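Local coordinates for protein quinoline 2-oxidoreductase large subunit (PDB 1T3Q) that carries the molybdenum cofactor of quinoline 2-oxidoreductase, a molybdenum hydroxylase of the xanthine dehydrogenase family that oxidises quinoline, at residues B[122-127]-B[282-287]; B[269-272]-B[278-281]; B[31-36]-B[200-205]. One frame throughout, in Å; residues are numbered along the deposited sequence.

Interactions 1 and 2 share one run of chain: strand 279-282 packs against helix 263-275 in interaction 2, then leads directly into the start of helix 285-291 used by interaction 1. Interaction 3 lies closer to the middle of the chain, its centre about 14 Å from that of interaction 1. Interactions 2 and 3 are buried, whereas interaction 1 is partly buried and borders the medium subunit; interactions 1 and 3 both meet the small subunit. The chemistry changes accordingly, from salt bridges in 122-127 with 282-287, through apolar packing in 269-272 with 278-281, to a water-bridged carboxylate in 31-36 with 200-205. A salt bridge from E283 to R204 ties interaction 1 to interaction 3.

Interaction 1. Residues B[122-127]-B[282-287]; sequences SSRAIA and IEDRQE
The guanidinium of R124 takes its partners at the edge: E287 OE2 and water 1 lie in its plane, and D284 OD1 stands near that plane at longer range. I282 O approaches obliquely. Together R124, D284 and E287 form a salt-bridge network built on a capping box, so an arginine from the first turn of helix 124-131 meets the acidic start of helix 285-291. The strong bond runs from R124 NH2 to E287 OE2, 2.7 Å long with an N-H...O angle of 163°. The oxygen lies in the guanidinium plane, yet the N-H arrives from above the carboxylate plane; the two planes are 77° apart. D284 OD1 adds a looser ion pair, 3.6 Å from R124 NH2.

The capping box fixes the acids. D284 N donates to the anti lone pair of E287 OE2 at 2.8 Å, and E287 N returns a bond of 2.9 Å to D284 OD2. E287 OE2 is therefore shared between the backbone of D284 and the side chain of R124, and the nearby arginine would probably stabilise its negative charge. With CG anti to the backbone N (chi1 168°) and a bend at the next bond, the R124 side chain reaches out to 282-287.

Beyond the pair, E128 takes R124 NE and R49 bonds E287 OE1, while K2 of the medium subunit packs on R124. The contact thus joins the hammerhead-family region to the cofactor-binding-family region near a subunit boundary. Water fills in along the guanidinium: water 2 donates to E287 OE1 at 2.6 Å and makes a weak bond to R124 NH1, while water 1 accepts from both I282 N and R124 NH1, the latter at 2.9 Å.

Interaction 2. Residues B[269-272]-B[278-281]; sequences CLLS and PVRW
S272 OG, 4.0 Å from P278 CA, is gripped from several directions: it bonds R277 O and Y210 N, with a weaker link to A208 O. This buried hydroxyl sits where helix 263-275 lies against a mixed seven-stranded sheet, an alpha/beta packing in which the chain leaves the helix and soon enters strand 279-282 inside that sheet.

Between the two segments themselves the contact is apolar. V279 turns toward the helix and carries the contact, mainly through CG2. With CG1 anti to the backbone N (chi1 178°), this other methyl is set against the backbone between L271 and S272, in the last turns of helix 263-275, and comes within 3.5 Å of S272 N. The same methyl lies 3.9 Å from L271 CB, and the L271 and V279 side chains cross at about a right angle. S272 CB meets it too, so this one methyl touches both L271 and S272.

The strand is held in the sheet by backbone bonds of V279 with A208 and of R280 with L43 and V45. L271 extends the apolar layer onto V45, L73 and W75 of two further strands. V279 CG1 lies alongside L271, 4.1 Å from CB and about as far from CD1.

Interaction 3. Residues B[31-36]-B[200-205]; sequences GRYIAD and PMETRG
Water carries the polar link between E202 and the backbone after Y33. E202 OE2 accepts from water 3 and from water 4, each 2.7 Å away. Water 3 in turn accepts from I34 N, and water 4 from A35 N at 3.0 Å. One carboxylate oxygen thus reaches two successive amides of the short 3-10 turn 34-36. The other oxygen, OE1, turns to G252 N and to a salt bridge with K258.

Direct contacts to that carboxylate are of carbon with oxygen. E202 OE2 lies 3.3 Å from Y33 CB and 3.5 Å from I34 CG2, and the tyrosine ring stands almost perpendicular to the carboxylate, their planes 88° apart.

Apolar packing comes from I34 on the backbone of G205, where strand 205-211 begins. With I34 CG1 anti to the backbone N (chi1 -169°), that branch is laid on the strand, 3.6 Å from G205 C. I34 also rests on I282. Cut back to an alanine, this position would probably open a gap over G205 and I282 and lose the CG2 contact beside E202 OE2.

Within 31-36, Y33 N bonds D36 OD2 at 2.9 Å, and D36 N bonds Y33 O, which shapes the turn. D36 is also paired with R36 and K45 of the small subunit, while Y33 OH reaches C107 O of that subunit and its ring meets F109 there edge-to-face.

Y33 lies about 7 Å from the iron-sulfur cluster and E202 about 9 Å from the pterin cofactor, both measured from the side chain. The contact joins the hammerhead-family loop before strand 43-49 to the cofactor-binding-family loop leading into strand 205-211. Its chemistry implies that the buried E202 charge, shared between a lysine, an amide and two bound waters, is probably stabilised there.

Interaction 1. Residues B[122-127]-B[282-287]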
loop_
_atom_site.group_PDB
_atom_site.type_symbol
_atom_site.label_atom_id
_atom_site.label_comp_id
_atom_site.label_asym_id
_atom_site.label_seq_id
_atom_site.Cartn_x
_atom_site.Cartn_y
_atom_site.Cartn_z
ATOM N N SER B 122 18.265 8.217 10.559
ATOM C CA SER B 122 18.285 7.399 9.347
ATOM C C SER B 122 18.189 5.901 9.604
ATOM O O SER B 122 17.785 5.141 8.722
ATOM C CB SER B 122 19.558 7.698 8.550
ATOM O OG SER B 122 20.698 7.424 9.339
ATOM N N SER B 123 18.569 5.474 10.803
ATOM C CA SER B 123 18.497 4.064 11.171
ATOM C C SER B 123 18.253 3.971 12.663
ATOM O O SER B 123 18.519 4.922 13.400
ATOM C CB SER B 123 19.802 3.336 10.831
ATOM O OG SER B 123 20.794 3.593 11.809
ATOM N N ARG B 124 17.738 2.831 13.110
ATOM C CA ARG B 124 17.480 2.624 14.527
ATOM C C ARG B 124 18.796 2.651 15.310
ATOM O O ARG B 124 18.863 3.199 16.410
ATOM C CB ARG B 124 16.761 1.284 14.731
ATOM C CG ARG B 124 16.688 0.806 16.168
ATOM C CD ARG B 124 15.819 1.688 17.050
ATOM N NE ARG B 124 15.778 1.137 18.400
ATOM C CZ ARG B 124 14.674 1.003 19.131
ATOM N NH1 ARG B 124 13.501 1.389 18.653
ATOM N NH2 ARG B 124 14.745 0.459 20.337
ATOM N N ALA B 125 19.845 2.069 14.736
ATOM C CA ALA B 125 21.143 2.034 15.405
ATOM C C ALA B 125 21.687 3.440 15.646
ATOM O O ALA B 125 22.207 3.734 16.725
ATOM C CB ALA B 125 22.139 1.227 14.583
ATOM N N ILE B 126 21.571 4.302 14.643
ATOM C CA ILE B 126 22.056 5.674 14.761
ATOM C C ILE B 126 21.193 6.470 15.734
ATOM O O ILE B 126 21.699 7.326 16.462
ATOM C CB ILE B 126 22.089 6.377 13.385
ATOM C CG1 ILE B 126 23.163 5.723 12.506
ATOM C CG2 ILE B 126 22.389 7.873 13.555
ATOM C CD1 ILE B 126 23.263 6.310 11.107
ATOM N N ALA B 127 19.892 6.190 15.760
ATOM C CA ALA B 127 19.006 6.898 16.680
ATOM C C ALA B 127 19.437 6.549 18.094
ATOM O O ALA B 127 19.420 7.400 18.989
ATOM C CB ALA B 127 17.555 6.488 16.451
ATOM N N ILE B 282 9.741 0.503 16.276
ATOM C CA ILE B 282 9.702 -0.932 16.534
ATOM C C ILE B 282 10.529 -1.093 17.804
ATOM O O ILE B 282 11.755 -0.967 17.779
ATOM C CB ILE B 282 10.352 -1.746 15.387
ATOM C CG1 ILE B 282 9.590 -1.517 14.079
ATOM C CG2 ILE B 282 10.372 -3.226 15.753
ATOM C CD1 ILE B 282 8.147 -2.020 14.094
ATOM N N GLU B 283 9.860 -1.359 18.919
ATOM C CA GLU B 283 10.553 -1.480 20.196
ATOM C C GLU B 283 11.266 -2.810 20.370
ATOM O O GLU B 283 10.892 -3.811 19.748
ATOM C CB GLU B 283 9.569 -1.280 21.348
ATOM C CG GLU B 283 8.836 -2.541 21.773
ATOM C CD GLU B 283 7.789 -2.280 22.836
ATOM O OE1 GLU B 283 7.942 -1.305 23.606
ATOM O OE2 GLU B 283 6.819 -3.066 22.915
ATOM N N ASP B 284 12.299 -2.818 21.207
ATOM C CA ASP B 284 13.031 -4.052 21.473
ATOM C C ASP B 284 12.439 -4.731 22.706
ATOM O O ASP B 284 11.552 -4.178 23.357
ATOM C CB ASP B 284 14.533 -3.781 21.638
ATOM C CG ASP B 284 14.857 -2.851 22.799
ATOM O OD1 ASP B 284 15.797 -2.043 22.643
ATOM O OD2 ASP B 284 14.204 -2.931 23.859
ATOM N N ARG B 285 12.921 -5.926 23.030
ATOM C CA ARG B 285 12.389 -6.670 24.164
ATOM C C ARG B 285 12.470 -5.943 25.510
ATOM O O ARG B 285 11.558 -6.044 26.326
ATOM C CB ARG B 285 13.077 -8.034 24.264
ATOM C CG ARG B 285 12.516 -8.936 25.360
ATOM C CD ARG B 285 11.013 -9.166 25.214
ATOM N NE ARG B 285 10.649 -9.697 23.900
ATOM C CZ ARG B 285 9.398 -9.942 23.516
ATOM N NH1 ARG B 285 8.386 -9.702 24.346
ATOM N NH2 ARG B 285 9.156 -10.433 22.305
ATOM N N GLN B 286 13.555 -5.211 25.741
ATOM C CA GLN B 286 13.704 -4.482 26.997
ATOM C C GLN B 286 12.648 -3.394 27.131
ATOM O O GLN B 286 12.088 -3.197 28.210
ATOM C CB GLN B 286 15.107 -3.875 27.096
ATOM C CG GLN B 286 16.169 -4.910 27.414
ATOM C CD GLN B 286 16.191 -6.035 26.397
ATOM O OE1 GLN B 286 16.515 -5.813 25.234
ATOM N NE2 GLN B 286 15.832 -7.247 26.826
ATOM N N GLU B 287 12.373 -2.695 26.035
ATOM C CA GLU B 287 11.368 -1.638 26.055
ATOM C C GLU B 287 9.981 -2.223 26.305
ATOM O O GLU B 287 9.123 -1.568 26.908
ATOM C CB GLU B 287 11.380 -0.873 24.734
ATOM C CG GLU B 287 12.730 -0.261 24.396
ATOM C CD GLU B 287 12.704 0.477 23.084
ATOM O OE1 GLU B 287 12.608 1.722 23.108
ATOM O OE2 GLU B 287 12.769 -0.186 22.024
HETATM O O HOH W 1 12.268 2.239 16.122
HETATM O O HOH W 2 11.626 2.633 20.936
#

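Interaction 2. Residues B[269-272]-B[278-281]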
loop_
_atom_site.group_PDB
_atom_site.type_symbol
_atom_site.label_atom_id
_atom_site.label_comp_id
_atom_site.label_asym_id
_atom_site.label_seq_id
_atom_site.Cartn_x
_atom_site.Cartn_y
_atom_site.Cartn_z
ATOM N N CYS B 269 2.985 9.666 14.920
ATOM C CA CYS B 269 2.124 10.510 14.096
ATOM C C CYS B 269 2.612 11.949 14.170
ATOM O O CYS B 269 2.707 12.638 13.153
ATOM C CB CYS B 269 0.673 10.439 14.578
ATOM S SG CYS B 269 -0.089 8.814 14.352
ATOM N N LEU B 270 2.921 12.399 15.383
ATOM C CA LEU B 270 3.404 13.757 15.585
ATOM C C LEU B 270 4.745 13.951 14.886
ATOM O O LEU B 270 4.980 14.972 14.249
ATOM C CB LEU B 270 3.552 14.047 17.083
ATOM C CG LEU B 270 2.253 14.104 17.894
ATOM C CD1 LEU B 270 2.575 14.297 19.363
ATOM C CD2 LEU B 270 1.377 15.243 17.387
ATOM N N LEU B 271 5.614 12.954 15.000
ATOM C CA LEU B 271 6.934 13.017 14.388
ATOM C C LEU B 271 6.873 13.017 12.867
ATOM O O LEU B 271 7.580 13.786 12.211
ATOM C CB LEU B 271 7.791 11.850 14.885
ATOM C CG LEU B 271 8.218 11.939 16.354
ATOM C CD1 LEU B 271 8.747 10.592 16.833
ATOM C CD2 LEU B 271 9.283 13.031 16.508
ATOM N N SER B 272 6.031 12.159 12.298
ATOM C CA SER B 272 5.918 12.106 10.852
ATOM C C SER B 272 5.348 13.412 10.318
ATOM O O SER B 272 5.771 13.898 9.271
ATOM C CB SER B 272 5.029 10.944 10.410
ATOM O OG SER B 272 4.906 10.945 8.998
ATOM N N PRO B 278 7.940 9.274 6.673
ATOM C CA PRO B 278 7.433 8.202 7.533
ATOM C C PRO B 278 8.340 8.013 8.743
ATOM O O PRO B 278 9.559 8.182 8.653
ATOM C CB PRO B 278 7.446 6.975 6.612
ATOM C CG PRO B 278 7.330 7.555 5.253
ATOM C CD PRO B 278 8.240 8.761 5.327
ATOM N N VAL B 279 7.743 7.675 9.879
ATOM C CA VAL B 279 8.507 7.447 11.101
ATOM C C VAL B 279 8.135 6.089 11.669
ATOM O O VAL B 279 6.972 5.828 11.993
ATOM C CB VAL B 279 8.230 8.534 12.154
ATOM C CG1 VAL B 279 9.005 8.228 13.428
ATOM C CG2 VAL B 279 8.617 9.899 11.599
ATOM N N ARG B 280 9.144 5.235 11.791
ATOM C CA ARG B 280 8.983 3.874 12.272
ATOM C C ARG B 280 9.429 3.661 13.711
ATOM O O ARG B 280 10.539 4.041 14.096
ATOM C CB ARG B 280 9.772 2.940 11.345
ATOM C CG ARG B 280 9.856 1.464 11.738
ATOM C CD ARG B 280 10.672 0.766 10.656
ATOM N NE ARG B 280 10.695 -0.691 10.709
ATOM C CZ ARG B 280 11.565 -1.405 11.411
ATOM N NH1 ARG B 280 11.510 -2.728 11.379
ATOM N NH2 ARG B 280 12.486 -0.803 12.150
ATOM N N TRP B 281 8.545 3.052 14.498
ATOM C CA TRP B 281 8.823 2.719 15.889
ATOM C C TRP B 281 8.636 1.219 16.091
ATOM O O TRP B 281 7.511 0.724 16.060
ATOM C CB TRP B 281 7.871 3.453 16.840
ATOM C CG TRP B 281 7.831 2.860 18.235
ATOM C CD1 TRP B 281 8.871 2.756 19.114
ATOM C CD2 TRP B 281 6.689 2.291 18.898
ATOM N NE1 TRP B 281 8.452 2.159 20.281
ATOM C CE2 TRP B 281 7.118 1.863 20.177
ATOM C CE3 TRP B 281 5.347 2.105 18.537
ATOM C CZ2 TRP B 281 6.252 1.261 21.099
ATOM C CZ3 TRP B 281 4.482 1.506 19.453
ATOM C CH2 TRP B 281 4.942 1.090 20.721
#

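Interaction 3. Residues B[31-36]-B[200-205]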
loop_
_atom_site.group_PDB
_atom_site.type_symbol
_atom_site.label_atom_id
_atom_site.label_comp_id
_atom_site.label_asym_id
_atom_site.label_seq_id
_atom_site.Cartn_x
_atom_site.Cartn_y
_atom_site.Cartn_z
ATOM N N GLY B 31 4.043 -13.543 5.941
ATOM C CA GLY B 31 3.117 -12.826 6.794
ATOM C C GLY B 31 3.642 -11.408 6.713
ATOM O O GLY B 31 4.807 -11.212 6.375
ATOM N N ARG B 32 2.811 -10.415 6.989
ATOM C CA ARG B 32 3.280 -9.038 6.918
ATOM C C ARG B 32 3.010 -8.345 8.232
ATOM O O ARG B 32 1.923 -7.805 8.434
ATOM C CB ARG B 32 2.579 -8.288 5.785
ATOM C CG ARG B 32 2.970 -8.767 4.392
ATOM N N TYR B 33 4.000 -8.370 9.119
ATOM C CA TYR B 33 3.879 -7.754 10.434
ATOM C C TYR B 33 4.385 -6.308 10.406
ATOM O O TYR B 33 4.993 -5.869 9.430
ATOM C CB TYR B 33 4.641 -8.579 11.476
ATOM C CG TYR B 33 4.204 -10.032 11.550
ATOM C CD1 TYR B 33 4.642 -10.964 10.608
ATOM C CD2 TYR B 33 3.361 -10.477 12.574
ATOM C CE1 TYR B 33 4.258 -12.310 10.683
ATOM C CE2 TYR B 33 2.968 -11.818 12.659
ATOM C CZ TYR B 33 3.426 -12.728 11.711
ATOM O OH TYR B 33 3.078 -14.056 11.817
ATOM N N ILE B 34 4.147 -5.573 11.486
ATOM C CA ILE B 34 4.531 -4.169 11.525
ATOM C C ILE B 34 6.000 -3.874 11.187
ATOM O O ILE B 34 6.291 -2.945 10.436
ATOM C CB ILE B 34 4.145 -3.545 12.892
ATOM C CG1 ILE B 34 4.297 -2.025 12.837
ATOM C CG2 ILE B 34 4.977 -4.152 14.004
ATOM C CD1 ILE B 34 3.362 -1.357 11.838
ATOM N N ALA B 35 6.926 -4.664 11.720
ATOM C CA ALA B 35 8.343 -4.441 11.448
ATOM C C ALA B 35 8.735 -4.787 10.013
ATOM O O ALA B 35 9.802 -4.391 9.544
ATOM C CB ALA B 35 9.200 -5.244 12.436
ATOM N N ASP B 36 7.877 -5.521 9.307
ATOM C CA ASP B 36 8.174 -5.903 7.928
ATOM C C ASP B 36 7.819 -4.810 6.931
ATOM O O ASP B 36 8.263 -4.841 5.784
ATOM C CB ASP B 36 7.421 -7.190 7.545
ATOM C CG ASP B 36 7.679 -8.327 8.517
ATOM O OD1 ASP B 36 8.787 -8.363 9.083
ATOM O OD2 ASP B 36 6.783 -9.186 8.709
ATOM N N PRO B 200 4.330 -10.879 24.301
ATOM C CA PRO B 200 4.041 -11.488 22.998
ATOM C C PRO B 200 5.388 -11.651 22.288
ATOM O O PRO B 200 6.305 -10.880 22.550
ATOM C CB PRO B 200 3.152 -10.445 22.327
ATOM C CG PRO B 200 3.689 -9.152 22.885
ATOM C CD PRO B 200 3.849 -9.488 24.351
ATOM N N MET B 201 5.528 -12.644 21.408
ATOM C CA MET B 201 6.814 -12.821 20.728
ATOM C C MET B 201 7.164 -11.616 19.856
ATOM O O MET B 201 8.342 -11.303 19.668
ATOM C CB MET B 201 6.835 -14.121 19.911
ATOM C CG MET B 201 6.995 -15.366 20.779
ATOM S SD MET B 201 8.496 -15.344 21.828
ATOM C CE MET B 201 7.828 -14.621 23.347
ATOM N N GLU B 202 6.148 -10.948 19.314
ATOM C CA GLU B 202 6.381 -9.737 18.529
ATOM C C GLU B 202 6.115 -8.573 19.483
ATOM O O GLU B 202 5.048 -8.502 20.092
ATOM C CB GLU B 202 5.411 -9.620 17.355
ATOM C CG GLU B 202 5.511 -8.271 16.648
ATOM C CD GLU B 202 4.287 -7.944 15.820
ATOM O OE1 GLU B 202 3.162 -8.028 16.359
ATOM O OE2 GLU B 202 4.444 -7.593 14.636
ATOM N N THR B 203 7.074 -7.666 19.617
ATOM C CA THR B 203 6.895 -6.525 20.508
ATOM C C THR B 203 5.971 -5.507 19.846
ATOM O O THR B 203 5.482 -5.727 18.736
ATOM C CB THR B 203 8.241 -5.842 20.807
ATOM O OG1 THR B 203 8.845 -5.432 19.575
ATOM C CG2 THR B 203 9.173 -6.797 21.544
ATOM N N ARG B 204 5.742 -4.383 20.516
ATOM C CA ARG B 204 4.879 -3.354 19.953
ATOM C C ARG B 204 5.598 -2.582 18.858
ATOM O O ARG B 204 6.828 -2.510 18.828
ATOM C CB ARG B 204 4.422 -2.380 21.040
ATOM C CG ARG B 204 3.634 -3.033 22.169
ATOM C CD ARG B 204 3.388 -2.025 23.281
ATOM N NE ARG B 204 4.637 -1.452 23.769
ATOM C CZ ARG B 204 4.708 -0.378 24.548
ATOM N NH1 ARG B 204 5.889 0.081 24.946
ATOM N NH2 ARG B 204 3.597 0.245 24.923
ATOM N N GLY B 205 4.816 -2.002 17.959
ATOM C CA GLY B 205 5.396 -1.241 16.876
ATOM C C GLY B 205 4.346 -0.463 16.119
ATOM O O GLY B 205 3.165 -0.802 16.148
HETATM O O HOH W 3 2.441 -6.359 13.410
HETATM O O HOH W 4 6.864 -7.073 13.477
#